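Local coordinates for phosphatidylinositol-specific phospholipase C (Listeria monocytogenes, PDB 2PLC), which is a bacterial enzyme of the phospholipase C X-domain family, built on a TIM-barrel type of fold, at residues Glu238-Val241 with Leu242-Ser246; Phe259-Lys262 with Gln263-Lys266; Thr193-Lys196 with Glu197-Thr201; Phe175-Pro178 with Asn179-Ile182. All coordinates share one frame; numbering follows the deposited sequence.

Interaction 1. Residues Glu238-Val241 with Leu242-Ser246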
ATOM      1  N   GLU A 238       7.963  13.429  -8.098  1.00 16.77           N
ATOM      2  CA  GLU A 238       7.583  13.157  -9.477  1.00 20.18           C
ATOM      3  C   GLU A 238       8.708  13.503 -10.458  1.00 24.78           C
ATOM      4  O   GLU A 238       8.976  12.746 -11.392  1.00 28.26           O
ATOM      5  CB  GLU A 238       6.326  13.936  -9.835  1.00 22.20           C
ATOM      6  CG  GLU A 238       5.754  13.587 -11.194  1.00 25.96           C
ATOM      7  CD  GLU A 238       4.520  14.399 -11.537  1.00 32.74           C
ATOM      8  OE1 GLU A 238       3.922  15.028 -10.632  1.00 37.22           O
ATOM      9  OE2 GLU A 238       4.146  14.405 -12.726  1.00 37.10           O
ATOM     10  N   GLN A 239       9.361  14.642 -10.235  1.00 26.74           N
ATOM     11  CA  GLN A 239      10.464  15.088 -11.087  1.00 30.26           C
ATOM     12  C   GLN A 239      11.684  14.194 -10.930  1.00 31.69           C
ATOM     13  O   GLN A 239      12.430  13.972 -11.883  1.00 30.64           O
ATOM     14  CB  GLN A 239      10.853  16.517 -10.749  1.00 35.89           C
ATOM     15  CG  GLN A 239       9.874  17.546 -11.245  1.00 51.97           C
ATOM     16  CD  GLN A 239      10.181  18.921 -10.702  1.00 63.52           C
ATOM     17  OE1 GLN A 239      11.345  19.284 -10.520  1.00 66.20           O
ATOM     18  NE2 GLN A 239       9.134  19.693 -10.419  1.00 69.25           N
ATOM     19  N   PHE A 240      11.888  13.705  -9.712  1.00 25.95           N
ATOM     20  CA  PHE A 240      13.001  12.826  -9.405  1.00 20.46           C
ATOM     21  C   PHE A 240      12.842  11.504 -10.156  1.00 27.14           C
ATOM     22  O   PHE A 240      13.808  10.985 -10.715  1.00 30.50           O
ATOM     23  CB  PHE A 240      13.059  12.577  -7.903  1.00 24.19           C
ATOM     24  CG  PHE A 240      14.105  11.591  -7.497  1.00 28.86           C
ATOM     25  CD1 PHE A 240      15.453  11.906  -7.603  1.00 29.00           C
ATOM     26  CD2 PHE A 240      13.742  10.345  -6.995  1.00 33.80           C
ATOM     27  CE1 PHE A 240      16.427  10.997  -7.212  1.00 32.39           C
ATOM     28  CE2 PHE A 240      14.710   9.426  -6.601  1.00 39.00           C
ATOM     29  CZ  PHE A 240      16.057   9.753  -6.709  1.00 32.11           C
ATOM     30  N   VAL A 241      11.614  10.984 -10.178  1.00 26.13           N
ATOM     31  CA  VAL A 241      11.300   9.735 -10.859  1.00 23.07           C
ATOM     32  C   VAL A 241      11.442   9.909 -12.370  1.00 26.85           C
ATOM     33  O   VAL A 241      11.931   9.018 -13.058  1.00 30.99           O
ATOM     34  CB  VAL A 241       9.874   9.256 -10.518  1.00 20.22           C
ATOM     35  CG1 VAL A 241       9.563   7.956 -11.238  1.00 20.73           C
ATOM     36  CG2 VAL A 241       9.735   9.069  -9.013  1.00 22.03           C
ATOM     37  N   LEU A 242      11.038  11.069 -12.878  1.00 24.93           N
ATOM     38  CA  LEU A 242      11.140  11.366 -14.309  1.00 30.05           C
ATOM     39  C   LEU A 242      12.601  11.374 -14.771  1.00 30.56           C
ATOM     40  O   LEU A 242      12.925  10.875 -15.851  1.00 32.78           O
ATOM     41  CB  LEU A 242      10.473  12.713 -14.610  1.00 28.08           C
ATOM     42  CG  LEU A 242       9.092  12.687 -15.272  1.00 27.47           C
ATOM     43  CD1 LEU A 242       8.356  11.410 -14.930  1.00 29.59           C
ATOM     44  CD2 LEU A 242       8.292  13.913 -14.864  1.00 20.25           C
ATOM     45  N   ASN A 243      13.477  11.918 -13.932  1.00 32.90           N
ATOM     46  CA  ASN A 243      14.906  11.981 -14.221  1.00 37.39           C
ATOM     47  C   ASN A 243      15.506  10.574 -14.279  1.00 34.09           C
ATOM     48  O   ASN A 243      16.202  10.224 -15.231  1.00 36.09           O
ATOM     49  CB  ASN A 243      15.617  12.795 -13.135  1.00 46.13           C
ATOM     50  CG  ASN A 243      17.107  12.935 -13.387  1.00 59.56           C
ATOM     51  OD1 ASN A 243      17.915  12.865 -12.456  1.00 65.09           O
ATOM     52  ND2 ASN A 243      17.480  13.134 -14.649  1.00 68.15           N
ATOM     53  N   LEU A 244      15.233   9.788 -13.241  1.00 31.91           N
ATOM     54  CA  LEU A 244      15.717   8.416 -13.123  1.00 30.76           C
ATOM     55  C   LEU A 244      15.243   7.523 -14.267  1.00 31.69           C
ATOM     56  O   LEU A 244      15.892   6.535 -14.597  1.00 34.65           O
ATOM     57  CB  LEU A 244      15.285   7.828 -11.782  1.00 29.61           C
ATOM     58  CG  LEU A 244      16.361   7.678 -10.705  1.00 34.41           C
ATOM     59  CD1 LEU A 244      17.257   8.907 -10.627  1.00 37.94           C
ATOM     60  CD2 LEU A 244      15.687   7.405  -9.379  1.00 35.15           C
ATOM     61  N   THR A 245      14.101   7.862 -14.856  1.00 35.15           N
ATOM     62  CA  THR A 245      13.568   7.098 -15.979  1.00 37.42           C
ATOM     63  C   THR A 245      14.425   7.402 -17.216  1.00 44.49           C
ATOM     64  O   THR A 245      14.706   6.509 -18.022  1.00 46.35           O
ATOM     65  CB  THR A 245      12.084   7.447 -16.245  1.00 35.69           C
ATOM     66  OG1 THR A 245      11.301   7.122 -15.089  1.00 26.33           O
ATOM     67  CG2 THR A 245      11.544   6.673 -17.450  1.00 32.87           C
ATOM     68  N   SER A 246      14.857   8.658 -17.339  1.00 46.53           N
ATOM     69  CA  SER A 246      15.706   9.097 -18.450  1.00 46.69           C
ATOM     70  C   SER A 246      17.054   8.397 -18.349  1.00 44.38           C
ATOM     71  O   SER A 246      17.662   8.043 -19.357  1.00 51.96           O
ATOM     72  CB  SER A 246      15.932  10.612 -18.393  1.00 45.02           C
ATOM     73  OG  SER A 246      14.720  11.326 -18.543  1.00 55.68           O
TER
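The carbonyl oxygen of V241 is gripped twice by T245. The backbone T245 N lies 3.0 Å from V241 O with a bent N-H...O angle of 136°, while the hydroxyl T245 OG1 donates to the same V241 O over 2.8 Å. The two donors arrive from opposite faces of the carbonyl plane, so they share the oxygen without competing for one direction. With chi1 at -61°, OG1 lies beside the backbone N and is turned back toward the preceding turn of helix 226-246. S246 repeats the device one residue on, its OG donating to L242 O at 3.3 Å and again approaching from the face opposite to the backbone N.

Beside these hydrogen bonds, F240 and L244 make the apolar contact. The F240 ring atom CE2 meets L244 CD2 at 3.6 Å, and the two side chains run obliquely to each other. Outside the pair, F240 reaches V199 and A202 of helix 191-207. L242 folds its branch over the carbonyl of E238, with CD2 3.7 Å from E238 O, and extends to N267. The carboxylate of E238 turns off the turn: its OE1 is hydrogen-bonded to T264.

This helix connects strand 212-216 to strand 253-257 in a beta-alpha-beta unit, and the segment is its C-terminal end. Two successive carbonyls in the last turn each take a side-chain hydroxyl as well as a backbone N-H, and T245 OG1, held by V241 O and by N271 ND2, is probably limited in its rotation about chi1.

Interaction 2. Residues Phe259-Lys262 with Gln263-Lys266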
ATOM      1  N   PHE A 259      -2.772  12.303  -0.987  1.00 20.58           N
ATOM      2  CA  PHE A 259      -3.273  13.135  -2.081  1.00 18.18           C
ATOM      3  C   PHE A 259      -2.524  13.020  -3.418  1.00 18.86           C
ATOM      4  O   PHE A 259      -2.104  14.027  -3.991  1.00 18.45           O
ATOM      5  CB  PHE A 259      -3.299  14.608  -1.645  1.00 16.22           C
ATOM      6  CG  PHE A 259      -4.160  14.877  -0.448  1.00 14.21           C
ATOM      7  CD1 PHE A 259      -5.538  14.964  -0.575  1.00 13.82           C
ATOM      8  CD2 PHE A 259      -3.590  15.080   0.802  1.00  9.50           C
ATOM      9  CE1 PHE A 259      -6.337  15.256   0.526  1.00 16.37           C
ATOM     10  CE2 PHE A 259      -4.375  15.371   1.904  1.00 10.87           C
ATOM     11  CZ  PHE A 259      -5.754  15.461   1.770  1.00 14.04           C
ATOM     12  N   PRO A 260      -2.340  11.794  -3.934  1.00 18.38           N
ATOM     13  CA  PRO A 260      -1.627  11.691  -5.209  1.00 20.80           C
ATOM     14  C   PRO A 260      -2.485  12.144  -6.377  1.00 22.22           C
ATOM     15  O   PRO A 260      -3.689  11.901  -6.403  1.00 24.52           O
ATOM     16  CB  PRO A 260      -1.339  10.199  -5.306  1.00 23.97           C
ATOM     17  CG  PRO A 260      -2.535   9.589  -4.625  1.00 16.47           C
ATOM     18  CD  PRO A 260      -2.674  10.461  -3.407  1.00 15.16           C
ATOM     19  N   GLU A 261      -1.865  12.835  -7.327  1.00 24.41           N
ATOM     20  CA  GLU A 261      -2.564  13.292  -8.521  1.00 26.36           C
ATOM     21  C   GLU A 261      -2.454  12.235  -9.616  1.00 27.64           C
ATOM     22  O   GLU A 261      -1.502  11.452  -9.641  1.00 26.56           O
ATOM     23  CB  GLU A 261      -1.981  14.613  -9.008  1.00 25.61           C
ATOM     24  CG  GLU A 261      -2.212  15.747  -8.040  1.00 40.63           C
ATOM     25  CD  GLU A 261      -1.785  17.078  -8.603  1.00 56.45           C
ATOM     26  OE1 GLU A 261      -0.559  17.327  -8.683  1.00 66.57           O
ATOM     27  OE2 GLU A 261      -2.679  17.872  -8.969  1.00 62.10           O
ATOM     28  N   LYS A 262      -3.448  12.208 -10.501  1.00 27.60           N
ATOM     29  CA  LYS A 262      -3.500  11.256 -11.614  1.00 29.04           C
ATOM     30  C   LYS A 262      -2.198  11.265 -12.415  1.00 25.13           C
ATOM     31  O   LYS A 262      -1.718  10.218 -12.848  1.00 25.09           O
ATOM     32  CB  LYS A 262      -4.649  11.619 -12.559  1.00 34.05           C
ATOM     33  CG  LYS A 262      -6.029  11.712 -11.929  1.00 33.75           C
ATOM     34  CD  LYS A 262      -6.748  10.376 -11.924  1.00 44.36           C
ATOM     35  CE  LYS A 262      -8.237  10.547 -11.637  1.00 42.13           C
ATOM     36  NZ  LYS A 262      -8.932  11.306 -12.718  1.00 51.49           N
ATOM     37  N   GLN A 263      -1.651  12.464 -12.604  1.00 27.57           N
ATOM     38  CA  GLN A 263      -0.409  12.701 -13.350  1.00 29.24           C
ATOM     39  C   GLN A 263       0.787  12.010 -12.700  1.00 29.71           C
ATOM     40  O   GLN A 263       1.561  11.311 -13.363  1.00 23.12           O
ATOM     41  CB  GLN A 263      -0.146  14.212 -13.408  1.00 45.24           C
ATOM     42  CG  GLN A 263       1.119  14.634 -14.138  1.00 59.82           C
ATOM     43  CD  GLN A 263       0.910  14.781 -15.630  1.00 71.46           C
ATOM     44  OE1 GLN A 263       0.639  13.803 -16.332  1.00 76.04           O
ATOM     45  NE2 GLN A 263       1.033  16.012 -16.126  1.00 69.88           N
ATOM     46  N   THR A 264       0.932  12.231 -11.396  1.00 23.93           N
ATOM     47  CA  THR A 264       2.021  11.659 -10.617  1.00 25.18           C
ATOM     48  C   THR A 264       1.971  10.135 -10.637  1.00 22.55           C
ATOM     49  O   THR A 264       3.002   9.477 -10.756  1.00 27.86           O
ATOM     50  CB  THR A 264       1.968  12.139  -9.153  1.00 23.43           C
ATOM     51  OG1 THR A 264       1.788  13.559  -9.121  1.00 27.36           O
ATOM     52  CG2 THR A 264       3.258  11.793  -8.431  1.00 23.63           C
ATOM     53  N   ILE A 265       0.768   9.582 -10.513  1.00 19.57           N
ATOM     54  CA  ILE A 265       0.577   8.138 -10.514  1.00 17.71           C
ATOM     55  C   ILE A 265       1.018   7.536 -11.851  1.00 22.75           C
ATOM     56  O   ILE A 265       1.708   6.514 -11.881  1.00 25.75           O
ATOM     57  CB  ILE A 265      -0.897   7.775 -10.218  1.00 18.50           C
ATOM     58  CG1 ILE A 265      -1.289   8.292  -8.830  1.00  9.06           C
ATOM     59  CG2 ILE A 265      -1.102   6.264 -10.295  1.00 10.79           C
ATOM     60  CD1 ILE A 265      -2.786   8.263  -8.550  1.00 16.18           C
ATOM     61  N   LYS A 266       0.649   8.191 -12.950  1.00 23.64           N
ATOM     62  CA  LYS A 266       1.014   7.720 -14.283  1.00 29.93           C
ATOM     63  C   LYS A 266       2.521   7.718 -14.504  1.00 25.55           C
ATOM     64  O   LYS A 266       3.073   6.772 -15.059  1.00 33.45           O
ATOM     65  CB  LYS A 266       0.357   8.582 -15.369  1.00 35.67           C
ATOM     66  CG  LYS A 266      -1.099   8.260 -15.658  1.00 44.91           C
ATOM     67  CD  LYS A 266      -1.591   9.048 -16.864  1.00 53.12           C
ATOM     68  CE  LYS A 266      -3.039   8.731 -17.202  1.00 59.45           C
ATOM     69  NZ  LYS A 266      -3.512   9.501 -18.392  1.00 66.40           N
TER
HETATM   70  O   HOH W   1       0.504  14.604  -6.700  1.00 36.06           O
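I265 is turned by chi1 -61° so that CG1 lies beside its own backbone N, and the chain then extends back over the preceding turn. CG1 thereby comes 3.3 Å from E261 O, and it meets the P260 ring at CB, 4.0 Å away. In T264, chi1 of -48° places OG1 beside the backbone N on the flank facing E261, 3.9 Å from E261 CB.

E261 is the N-cap of helix 262-269. Its carbonyl receives I265 N at 3.1 Å, with an N-H...O angle of 163° and the donor close to the direction in which the C=O points. A water takes the E261 N-H at 3.0 Å and donates to T264 OG1 at 2.9 Å, a hydroxyl shared with E238, relaying between the N-cap amide and the third residue of the helix, a pair that a capping box would join directly.

The helix follows strand 253-257, the neighbour of the first strand, 20-24, in the parallel sheet of the barrel; P260 touches T24 and I265 touches P22 there. One residue along, K266 N bonds to K262 O, and K266 CG runs 3.5 Å from the same K262 O.

Interaction 3. Residues Thr193-Lys196 with Glu197-Thr201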
ATOM      1  N   THR A 193      14.627  17.369   4.761  1.00 14.87           N
ATOM      2  CA  THR A 193      15.057  16.092   5.322  1.00 21.44           C
ATOM      3  C   THR A 193      14.214  14.934   4.795  1.00 19.12           C
ATOM      4  O   THR A 193      14.752  13.906   4.392  1.00 27.31           O
ATOM      5  CB  THR A 193      14.995  16.111   6.863  1.00 19.26           C
ATOM      6  OG1 THR A 193      15.898  17.109   7.358  1.00 31.28           O
ATOM      7  CG2 THR A 193      15.378  14.755   7.442  1.00 14.82           C
ATOM      8  N   LYS A 194      12.896  15.111   4.793  1.00 20.78           N
ATOM      9  CA  LYS A 194      11.982  14.077   4.317  1.00 20.34           C
ATOM     10  C   LYS A 194      12.269  13.725   2.856  1.00 21.83           C
ATOM     11  O   LYS A 194      12.219  12.553   2.468  1.00 23.20           O
ATOM     12  CB  LYS A 194      10.533  14.540   4.476  1.00 15.35           C
ATOM     13  CG  LYS A 194       9.482  13.523   4.046  1.00 16.04           C
ATOM     14  CD  LYS A 194       9.474  12.271   4.925  1.00 16.31           C
ATOM     15  CE  LYS A 194       8.349  11.321   4.496  1.00 14.94           C
ATOM     16  NZ  LYS A 194       8.252  10.088   5.331  1.00 10.14           N
ATOM     17  N   PHE A 195      12.590  14.736   2.052  1.00 17.35           N
ATOM     18  CA  PHE A 195      12.882  14.502   0.646  1.00 12.57           C
ATOM     19  C   PHE A 195      14.163  13.670   0.508  1.00 18.25           C
ATOM     20  O   PHE A 195      14.225  12.748  -0.310  1.00 19.13           O
ATOM     21  CB  PHE A 195      13.010  15.825  -0.113  1.00 15.40           C
ATOM     22  CG  PHE A 195      13.138  15.654  -1.595  1.00 12.50           C
ATOM     23  CD1 PHE A 195      12.180  14.944  -2.309  1.00 13.64           C
ATOM     24  CD2 PHE A 195      14.234  16.169  -2.279  1.00 19.08           C
ATOM     25  CE1 PHE A 195      12.311  14.748  -3.683  1.00 15.81           C
ATOM     26  CE2 PHE A 195      14.371  15.974  -3.658  1.00 17.32           C
ATOM     27  CZ  PHE A 195      13.405  15.260  -4.358  1.00 13.30           C
ATOM     28  N   LYS A 196      15.169  13.985   1.324  1.00 16.07           N
ATOM     29  CA  LYS A 196      16.432  13.256   1.300  1.00 18.55           C
ATOM     30  C   LYS A 196      16.201  11.776   1.588  1.00 20.63           C
ATOM     31  O   LYS A 196      16.692  10.914   0.857  1.00 22.16           O
ATOM     32  CB  LYS A 196      17.422  13.861   2.305  1.00 16.16           C
ATOM     33  CG  LYS A 196      18.346  14.921   1.693  1.00 29.88           C
ATOM     34  CD  LYS A 196      19.061  15.778   2.744  1.00 38.44           C
ATOM     35  CE  LYS A 196      19.868  14.947   3.746  1.00 55.02           C
ATOM     36  NZ  LYS A 196      21.052  14.253   3.147  1.00 66.62           N
ATOM     37  N   GLU A 197      15.400  11.492   2.617  1.00 18.04           N
ATOM     38  CA  GLU A 197      15.084  10.120   3.004  1.00 14.12           C
ATOM     39  C   GLU A 197      14.323   9.384   1.912  1.00 16.45           C
ATOM     40  O   GLU A 197      14.494   8.178   1.728  1.00 14.34           O
ATOM     41  CB  GLU A 197      14.271  10.110   4.296  1.00 14.41           C
ATOM     42  CG  GLU A 197      15.022  10.692   5.475  1.00 18.02           C
ATOM     43  CD  GLU A 197      14.157  10.822   6.703  1.00 28.41           C
ATOM     44  OE1 GLU A 197      12.989  11.243   6.569  1.00 29.02           O
ATOM     45  OE2 GLU A 197      14.646  10.511   7.808  1.00 36.34           O
ATOM     46  N   ILE A 198      13.468  10.107   1.197  1.00 16.91           N
ATOM     47  CA  ILE A 198      12.706   9.502   0.110  1.00 13.38           C
ATOM     48  C   ILE A 198      13.670   9.146  -1.022  1.00 17.33           C
ATOM     49  O   ILE A 198      13.720   7.999  -1.454  1.00 16.78           O
ATOM     50  CB  ILE A 198      11.580  10.449  -0.398  1.00 13.09           C
ATOM     51  CG1 ILE A 198      10.507  10.608   0.684  1.00 11.50           C
ATOM     52  CG2 ILE A 198      10.943   9.889  -1.669  1.00 10.86           C
ATOM     53  CD1 ILE A 198       9.478  11.684   0.381  1.00 12.81           C
ATOM     54  N   VAL A 199      14.482  10.117  -1.440  1.00 14.90           N
ATOM     55  CA  VAL A 199      15.466   9.926  -2.510  1.00 16.87           C
ATOM     56  C   VAL A 199      16.467   8.806  -2.199  1.00 16.32           C
ATOM     57  O   VAL A 199      16.748   7.958  -3.052  1.00 18.99           O
ATOM     58  CB  VAL A 199      16.229  11.245  -2.800  1.00 15.72           C
ATOM     59  CG1 VAL A 199      17.395  10.999  -3.727  1.00 14.50           C
ATOM     60  CG2 VAL A 199      15.292  12.254  -3.441  1.00 14.18           C
ATOM     61  N   GLN A 200      16.990   8.795  -0.976  1.00 19.82           N
ATOM     62  CA  GLN A 200      17.947   7.771  -0.566  1.00 15.91           C
ATOM     63  C   GLN A 200      17.346   6.365  -0.616  1.00 16.66           C
ATOM     64  O   GLN A 200      17.990   5.428  -1.083  1.00 19.77           O
ATOM     65  CB  GLN A 200      18.473   8.071   0.837  1.00 13.45           C
ATOM     66  CG  GLN A 200      19.391   9.274   0.894  1.00 16.42           C
ATOM     67  CD  GLN A 200      19.822   9.618   2.305  1.00 26.80           C
ATOM     68  OE1 GLN A 200      19.581   8.856   3.244  1.00 26.04           O
ATOM     69  NE2 GLN A 200      20.455  10.781   2.465  1.00 22.21           N
ATOM     70  N   THR A 201      16.101   6.234  -0.159  1.00 17.82           N
ATOM     71  CA  THR A 201      15.405   4.949  -0.142  1.00 15.36           C
ATOM     72  C   THR A 201      15.068   4.463  -1.545  1.00 18.56           C
ATOM     73  O   THR A 201      15.098   3.266  -1.815  1.00 25.32           O
ATOM     74  CB  THR A 201      14.132   5.036   0.713  1.00 15.97           C
ATOM     75  OG1 THR A 201      14.492   5.500   2.017  1.00 13.16           O
ATOM     76  CG2 THR A 201      13.462   3.668   0.842  1.00 10.18           C
TER
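V199 lays one methyl over the face of the F195 ring in the middle of helix 191-207, the helix of the beta-alpha-beta unit between strands 180-183 and 212-216 of the barrel. F195 has CG anti to the backbone N (chi1 -173°), and V199, at chi1 170°, holds CG2 beside its own N, back toward the preceding turn. CG2 stands 3.8 Å from the ring centroid and 17° off the normal, a CH-pi contact displaced slightly toward the rim near CZ. The ring also makes a cation-pi contact with K236 of helix 226-246.

The buried flank is carried by K194 and I198. K194 sets CG anti to its backbone N, then bends at chi2, so that its CG passes 4.1 Å from I198 CD1 while NZ continues to the carbonyls of D185 and H216. I198 turns CG1 over the preceding turn, 3.1 Å from K194 O, a tight approach beside the I198 N to K194 O hydrogen bond.

On the outer flank K196 and Q200 lie side by side, pointing the same way. E197 folds toward the turn behind it, its CG 3.4 Å from T193 O and its carboxylate carbon CD near the T193 methyl. Its carbonyl is held twice by T201, whose N bonds at 3.1 Å to E197 O while OG1 donates to that oxygen at 2.7 Å.

Interaction 4. Residues Phe175-Pro178 with Asn179-Ile182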
ATOM      1  N   PHE A 175       3.951  -7.622   7.971  1.00 30.33           N
ATOM      2  CA  PHE A 175       4.396  -6.269   7.670  1.00 26.68           C
ATOM      3  C   PHE A 175       5.622  -6.050   8.540  1.00 27.38           C
ATOM      4  O   PHE A 175       5.574  -6.281   9.747  1.00 29.65           O
ATOM      5  CB  PHE A 175       3.309  -5.254   8.039  1.00 21.97           C
ATOM      6  CG  PHE A 175       3.681  -3.826   7.749  1.00 23.19           C
ATOM      7  CD1 PHE A 175       3.532  -3.299   6.472  1.00 24.25           C
ATOM      8  CD2 PHE A 175       4.172  -3.000   8.755  1.00 23.14           C
ATOM      9  CE1 PHE A 175       3.866  -1.972   6.202  1.00 20.22           C
ATOM     10  CE2 PHE A 175       4.509  -1.671   8.493  1.00 20.74           C
ATOM     11  CZ  PHE A 175       4.354  -1.158   7.213  1.00 18.57           C
ATOM     12  N   GLY A 176       6.721  -5.625   7.930  1.00 24.82           N
ATOM     13  CA  GLY A 176       7.937  -5.400   8.695  1.00 26.13           C
ATOM     14  C   GLY A 176       8.862  -6.605   8.727  1.00 28.65           C
ATOM     15  O   GLY A 176       9.823  -6.631   9.494  1.00 28.47           O
ATOM     16  N   ALA A 177       8.567  -7.610   7.903  1.00 30.60           N
ATOM     17  CA  ALA A 177       9.383  -8.817   7.826  1.00 30.64           C
ATOM     18  C   ALA A 177      10.775  -8.451   7.301  1.00 32.42           C
ATOM     19  O   ALA A 177      10.961  -7.382   6.716  1.00 31.14           O
ATOM     20  CB  ALA A 177       8.715  -9.843   6.911  1.00 28.44           C
ATOM     21  N   PRO A 178      11.771  -9.334   7.500  1.00 32.26           N
ATOM     22  CA  PRO A 178      13.149  -9.101   7.051  1.00 31.50           C
ATOM     23  C   PRO A 178      13.317  -8.802   5.565  1.00 28.27           C
ATOM     24  O   PRO A 178      14.303  -8.179   5.169  1.00 32.21           O
ATOM     25  CB  PRO A 178      13.848 -10.400   7.434  1.00 30.63           C
ATOM     26  CG  PRO A 178      13.125 -10.806   8.662  1.00 37.74           C
ATOM     27  CD  PRO A 178      11.691 -10.592   8.262  1.00 33.75           C
ATOM     28  N   ASN A 179      12.364  -9.252   4.750  1.00 28.12           N
ATOM     29  CA  ASN A 179      12.412  -9.039   3.301  1.00 22.34           C
ATOM     30  C   ASN A 179      11.872  -7.675   2.854  1.00 26.29           C
ATOM     31  O   ASN A 179      11.754  -7.403   1.654  1.00 20.80           O
ATOM     32  CB  ASN A 179      11.655 -10.163   2.578  1.00 25.45           C
ATOM     33  CG  ASN A 179      10.194 -10.259   3.002  1.00 30.57           C
ATOM     34  OD1 ASN A 179       9.776  -9.653   3.987  1.00 25.70           O
ATOM     35  ND2 ASN A 179       9.412 -11.028   2.253  1.00 35.85           N
ATOM     36  N   GLN A 180      11.551  -6.826   3.825  1.00 23.92           N
ATOM     37  CA  GLN A 180      11.017  -5.499   3.553  1.00 21.86           C
ATOM     38  C   GLN A 180      11.895  -4.397   4.124  1.00 22.32           C
ATOM     39  O   GLN A 180      12.508  -4.565   5.172  1.00 27.51           O
ATOM     40  CB  GLN A 180       9.628  -5.367   4.170  1.00 21.02           C
ATOM     41  CG  GLN A 180       8.543  -6.154   3.474  1.00 18.32           C
ATOM     42  CD  GLN A 180       7.400  -6.497   4.405  1.00 23.72           C
ATOM     43  OE1 GLN A 180       6.988  -7.653   4.494  1.00 27.23           O
ATOM     44  NE2 GLN A 180       6.895  -5.502   5.121  1.00 17.37           N
ATOM     45  N   VAL A 181      11.961  -3.273   3.422  1.00 22.51           N
ATOM     46  CA  VAL A 181      12.724  -2.118   3.883  1.00 22.96           C
ATOM     47  C   VAL A 181      11.704  -0.988   3.976  1.00 25.30           C
ATOM     48  O   VAL A 181      11.112  -0.597   2.966  1.00 25.39           O
ATOM     49  CB  VAL A 181      13.841  -1.736   2.895  1.00 23.45           C
ATOM     50  CG1 VAL A 181      14.587  -0.512   3.399  1.00 19.85           C
ATOM     51  CG2 VAL A 181      14.804  -2.898   2.727  1.00 27.00           C
ATOM     52  N   ILE A 182      11.494  -0.476   5.187  1.00 20.17           N
ATOM     53  CA  ILE A 182      10.503   0.576   5.406  1.00 20.33           C
ATOM     54  C   ILE A 182      11.020   1.966   5.801  1.00 22.82           C
ATOM     55  O   ILE A 182      11.786   2.119   6.755  1.00 27.51           O
ATOM     56  CB  ILE A 182       9.448   0.122   6.455  1.00 20.72           C
ATOM     57  CG1 ILE A 182       8.827  -1.210   6.027  1.00 22.13           C
ATOM     58  CG2 ILE A 182       8.348   1.180   6.612  1.00 21.96           C
ATOM     59  CD1 ILE A 182       7.882  -1.797   7.036  1.00 26.85           C
TER
HETATM   60  O   HOH W   2      11.511  -4.681   7.677  1.00 45.56           O
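A177 and Q180 close a type I beta turn, in which Q180 N donates to A177 O over 3.0 Å. The donor sits well above the carbonyl plane, 46° out of it. P178 and N179 occupy the two central positions, and the chain turns through them so that the end-to-end directions of 175-178 and 179-182 differ by 119°. Just before the turn, G176 takes a positive phi of 93°, where a CB would press against the carbonyl O of F175.

The turn links strand 169-174 of the mixed sheet to strand 180-183, an outer strand of the four-stranded parallel sheet. V181 and N179 bond through their backbones to the neighbouring strand 212-216.

Among the side chains, F175 and I182 face each other across the bend. F175 holds CG anti to the backbone N, and I182 CD1 lies over one face of the ring, 4.0 Å from its centroid, a CH-pi contact. CZ is the nearest ring atom, 3.6 Å from I182 CD1. The ring is also in cation-pi contact with R104.

N179 holds CG between its backbone N and carbonyl carbon, which brings OD1 within 3.1 Å of A177 CB; this buried oxygen has no polar partner in the model, whereas ND2 has a weak bond to N140 O. Q180 CB lies 3.5 Å from A177 O.

In the fold
Interactions 1 and 3 each lie within a single helix, 226-246 and 191-207 respectively, and the helices pack together where F240 CZ meets V199 CG1 at 3.5 Å. Interaction 1 is a surface contact, while interactions 2, 3 and 4 are partly buried. Interaction 2, at the start of helix 262-269, is tied to interaction 1 by a probable hydrogen bond from E238 to T264. Interaction 4 stands apart: it is a turn entering a strand and shares no touching atoms with the others, though its strand leads into the helix of interaction 3. Hydroxyls doubling carbonyl bonds mark the two helices; a water links the N-cap amide to T264 in interaction 2, and a backbone bond closes interaction 4.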